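Protein - conserved hypothetical (Bacillus anthracis, PDB 4LES) is of unknown function, a conserved hypothetical protein rich in antiparallel beta sheet. Local coordinates at residues Gly109-Lys120 / Val174-Lys185. Sequence-based numbering, arbitrary orientation.
With EOH (ethanol), chain C.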
# COMPACT_ATOMS: atom_id res chain seq x y z
N GLY A 109 -2.30 20.99 -1.37
CA GLY A 109 -3.14 20.38 -2.40
C GLY A 109 -2.94 18.89 -2.62
O GLY A 109 -3.58 18.31 -3.50
N HIS A 110 -2.08 18.27 -1.82
CA HIS A 110 -1.77 16.84 -1.94
C HIS A 110 -2.13 16.05 -0.68
O HIS A 110 -2.23 16.61 0.40
CB HIS A 110 -0.28 16.65 -2.26
CG HIS A 110 0.15 17.25 -3.57
ND1 HIS A 110 0.37 18.59 -3.73
CD2 HIS A 110 0.42 16.67 -4.76
CE1 HIS A 110 0.75 18.83 -4.98
NE2 HIS A 110 0.79 17.68 -5.62
N VAL A 111 -2.34 14.74 -0.85
CA VAL A 111 -2.67 13.84 0.26
C VAL A 111 -1.81 12.60 0.18
O VAL A 111 -1.23 12.31 -0.86
CB VAL A 111 -4.16 13.38 0.26
CG1 VAL A 111 -5.08 14.52 0.63
CG2 VAL A 111 -4.56 12.81 -1.09
N PHE A 112 -1.71 11.88 1.28
CA PHE A 112 -1.05 10.60 1.27
C PHE A 112 -2.12 9.57 0.94
O PHE A 112 -3.21 9.61 1.52
CB PHE A 112 -0.46 10.24 2.64
CG PHE A 112 0.77 11.01 2.99
CD1 PHE A 112 1.93 10.86 2.25
CD2 PHE A 112 0.79 11.84 4.10
CE1 PHE A 112 3.07 11.55 2.58
CE2 PHE A 112 1.93 12.55 4.43
CZ PHE A 112 3.07 12.40 3.67
N ILE A 113 -1.84 8.69 -0.01
CA ILE A 113 -2.76 7.59 -0.30
C ILE A 113 -2.00 6.37 0.15
O ILE A 113 -0.89 6.13 -0.34
CB ILE A 113 -3.11 7.47 -1.79
CG1 ILE A 113 -3.78 8.76 -2.28
CG2 ILE A 113 -4.06 6.29 -2.02
CD1 ILE A 113 -5.05 9.13 -1.52
N VAL A 114 -2.55 5.66 1.12
CA VAL A 114 -1.91 4.46 1.66
C VAL A 114 -2.64 3.23 1.17
O VAL A 114 -3.84 3.13 1.30
CB VAL A 114 -1.99 4.43 3.20
CG1 VAL A 114 -1.31 3.18 3.75
CG2 VAL A 114 -1.37 5.68 3.79
N VAL A 115 -1.92 2.31 0.55
CA VAL A 115 -2.49 1.01 0.13
C VAL A 115 -1.93 -0.03 1.11
O VAL A 115 -0.73 -0.32 1.12
CB VAL A 115 -2.10 0.65 -1.32
CG1 VAL A 115 -2.63 -0.71 -1.71
CG2 VAL A 115 -2.60 1.70 -2.31
N GLU A 116 -2.78 -0.58 1.96
CA GLU A 116 -2.38 -1.64 2.90
C GLU A 116 -2.52 -3.00 2.22
O GLU A 116 -3.59 -3.39 1.79
CB GLU A 116 -3.25 -1.62 4.14
CG GLU A 116 -3.00 -0.42 5.04
CD GLU A 116 -3.82 -0.48 6.32
OE1 GLU A 116 -4.85 -1.20 6.35
OE2 GLU A 116 -3.43 0.22 7.28
N ALA A 117 -1.42 -3.73 2.16
CA ALA A 117 -1.39 -5.01 1.50
C ALA A 117 -0.45 -5.94 2.20
O ALA A 117 0.40 -5.52 2.99
CB ALA A 117 -0.92 -4.82 0.06
N GLU A 118 -0.58 -7.22 1.91
CA GLU A 118 0.34 -8.21 2.45
C GLU A 118 0.46 -9.42 1.52
O GLU A 118 -0.44 -9.68 0.72
CB GLU A 118 -0.07 -8.60 3.86
CG GLU A 118 -1.46 -9.19 3.99
CD GLU A 118 -1.83 -9.43 5.46
OE1 GLU A 118 -1.45 -8.59 6.30
OE2 GLU A 118 -2.49 -10.44 5.75
N GLY A 119 1.59 -10.12 1.58
CA GLY A 119 1.81 -11.28 0.72
C GLY A 119 2.15 -12.49 1.56
O GLY A 119 2.89 -12.39 2.52
N LYS A 120 1.62 -13.64 1.16
CA LYS A 120 1.85 -14.90 1.84
C LYS A 120 2.49 -15.87 0.86
O LYS A 120 2.00 -16.06 -0.23
CB LYS A 120 0.50 -15.45 2.32
CG LYS A 120 0.53 -16.73 3.16
CD LYS A 120 -0.92 -17.07 3.56
CE LYS A 120 -1.04 -17.86 4.85
NZ LYS A 120 -0.71 -19.30 4.71
N VAL A 174 3.77 -14.62 6.10
CA VAL A 174 3.11 -13.43 5.56
C VAL A 174 3.99 -12.20 5.79
O VAL A 174 4.58 -12.04 6.84
CB VAL A 174 1.76 -13.20 6.23
CG1 VAL A 174 1.05 -12.03 5.57
CG2 VAL A 174 0.88 -14.44 6.13
N LYS A 175 4.07 -11.33 4.80
CA LYS A 175 4.87 -10.12 4.88
C LYS A 175 4.05 -8.89 4.47
O LYS A 175 3.48 -8.84 3.38
CB LYS A 175 6.10 -10.30 4.00
CG LYS A 175 6.75 -9.04 3.45
CD LYS A 175 7.30 -8.08 4.50
CE LYS A 175 7.99 -6.90 3.81
NZ LYS A 175 7.95 -5.62 4.57
N ARG A 176 4.00 -7.90 5.36
CA ARG A 176 3.28 -6.66 5.09
C ARG A 176 3.96 -5.93 3.95
O ARG A 176 5.16 -5.97 3.83
CB ARG A 176 3.22 -5.74 6.30
CG ARG A 176 2.35 -6.19 7.46
CD ARG A 176 0.91 -6.56 7.07
NE ARG A 176 0.19 -5.56 6.25
CZ ARG A 176 -0.68 -4.64 6.68
NH1 ARG A 176 -0.99 -4.52 7.97
NH2 ARG A 176 -1.24 -3.82 5.81
N GLN A 177 3.17 -5.31 3.09
CA GLN A 177 3.71 -4.54 1.96
C GLN A 177 2.85 -3.29 1.74
O GLN A 177 2.15 -3.13 0.73
CB GLN A 177 3.95 -5.38 0.66
CG GLN A 177 2.90 -6.40 0.21
CD GLN A 177 3.18 -7.07 -1.17
OE1 GLN A 177 2.85 -8.24 -1.41
NE2 GLN A 177 3.79 -6.31 -2.08
N ASN A 178 2.90 -2.42 2.75
CA ASN A 178 2.19 -1.15 2.68
C ASN A 178 2.86 -0.18 1.71
O ASN A 178 4.06 -0.07 1.72
CB ASN A 178 2.11 -0.53 4.08
CG ASN A 178 1.24 -1.36 5.01
OD1 ASN A 178 0.29 -2.00 4.59
ND2 ASN A 178 1.59 -1.38 6.27
N LYS A 179 2.09 0.47 0.85
CA LYS A 179 2.65 1.48 -0.06
C LYS A 179 2.04 2.82 0.31
O LYS A 179 0.85 2.89 0.66
CB LYS A 179 2.22 1.23 -1.50
CG LYS A 179 2.27 -0.19 -1.99
CD LYS A 179 3.68 -0.69 -2.09
CE LYS A 179 3.65 -1.97 -2.91
NZ LYS A 179 4.84 -2.80 -2.70
N VAL A 180 2.82 3.88 0.20
CA VAL A 180 2.33 5.21 0.47
C VAL A 180 2.67 6.14 -0.68
O VAL A 180 3.85 6.29 -1.05
CB VAL A 180 2.87 5.77 1.80
CG1 VAL A 180 2.32 7.16 2.08
CG2 VAL A 180 2.53 4.82 2.94
N TYR A 181 1.65 6.77 -1.25
CA TYR A 181 1.81 7.69 -2.36
C TYR A 181 1.41 9.10 -1.99
O TYR A 181 0.61 9.32 -1.08
CB TYR A 181 0.97 7.22 -3.55
CG TYR A 181 1.12 5.75 -3.87
CD1 TYR A 181 0.34 4.79 -3.23
CD2 TYR A 181 2.06 5.31 -4.80
CE1 TYR A 181 0.46 3.44 -3.52
CE2 TYR A 181 2.19 3.95 -5.10
CZ TYR A 181 1.39 3.02 -4.45
OH TYR A 181 1.51 1.67 -4.74
N VAL A 182 2.01 10.07 -2.67
CA VAL A 182 1.66 11.47 -2.48
C VAL A 182 0.91 11.85 -3.75
O VAL A 182 1.48 11.87 -4.83
CB VAL A 182 2.90 12.35 -2.24
CG1 VAL A 182 2.53 13.83 -2.25
CG2 VAL A 182 3.55 11.98 -0.92
N ILE A 183 -0.38 12.14 -3.62
CA ILE A 183 -1.23 12.41 -4.77
C ILE A 183 -1.93 13.75 -4.66
O ILE A 183 -2.22 14.20 -3.55
CB ILE A 183 -2.32 11.31 -4.87
CG1 ILE A 183 -1.69 9.93 -4.96
CG2 ILE A 183 -3.22 11.53 -6.08
CD1 ILE A 183 -0.85 9.72 -6.20
N ASN A 184 -2.21 14.37 -5.80
CA ASN A 184 -2.97 15.62 -5.84
C ASN A 184 -4.36 15.30 -5.34
O ASN A 184 -5.04 14.44 -5.91
CB ASN A 184 -3.03 16.17 -7.25
CG ASN A 184 -3.77 17.50 -7.34
OD1 ASN A 184 -4.92 17.64 -6.92
ND2 ASN A 184 -3.11 18.48 -7.91
N LYS A 185 -4.80 16.00 -4.29
CA LYS A 185 -6.10 15.71 -3.68
C LYS A 185 -7.27 15.84 -4.65
O LYS A 185 -8.11 14.94 -4.75
CB LYS A 185 -6.32 16.57 -2.46
CG LYS A 185 -7.56 16.15 -1.70
CD LYS A 185 -7.62 16.82 -0.35
CE LYS A 185 -8.78 16.29 0.46
NZ LYS A 185 -8.72 16.77 1.86
C1 EOH C . 1.15 17.17 -9.52
C2 EOH C . 0.15 16.13 -9.98
O EOH C . 0.60 17.98 -8.47
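Ala-117 O takes two donors where strands 110-121 and 174-184 meet. Gln-177 N lies 2.8 Å from Ala-117 O. Arg-176 NE reaches the same Ala-117 O at 3.3 Å, from the opposite face of the carbonyl plane and nearly straight (170°). Bends at chi2 and chi3 (-52° and -50°) fold the arginine back to this carbonyl. Glu-118 OE1 stands 3.4 Å from Arg-176 NE, well out of the guanidinium plane, so this salt bridge is charge attraction alone. Gly-119/Lys-175 is the antiparallel hydrogen-bonded pair before the break at Gln-177 and Asn-178, where Asn-178 OD1 accepts a weak bond from Ala-117 N. Such pairs resume beyond it with Val-115/Lys-179, Ile-113/Tyr-181 and Val-111/Ile-183. On their face, the side chains of Ile-113 and Ile-183 cross at about a right angle, CG1 of Ile-113 3.6 Å from CG1 of Ile-183, and Val-115 CG2 meets the Tyr-181 ring edge at CE1 (3.7 Å). On the other, Phe-112 CE1 touches Val-182 CG2 at 3.6 Å.

Lys-88 also pairs with Glu-118, while Arg-89 and Tyr-155 hold Glu-116. Strand 110-121 runs between strands 83-96 and 174-184 in a four-stranded antiparallel sheet. Helix 149-158 packs on Phe-112, Val-114 and Val-180; strand 135-139 packs on Ile-113, Val-115 and Tyr-181.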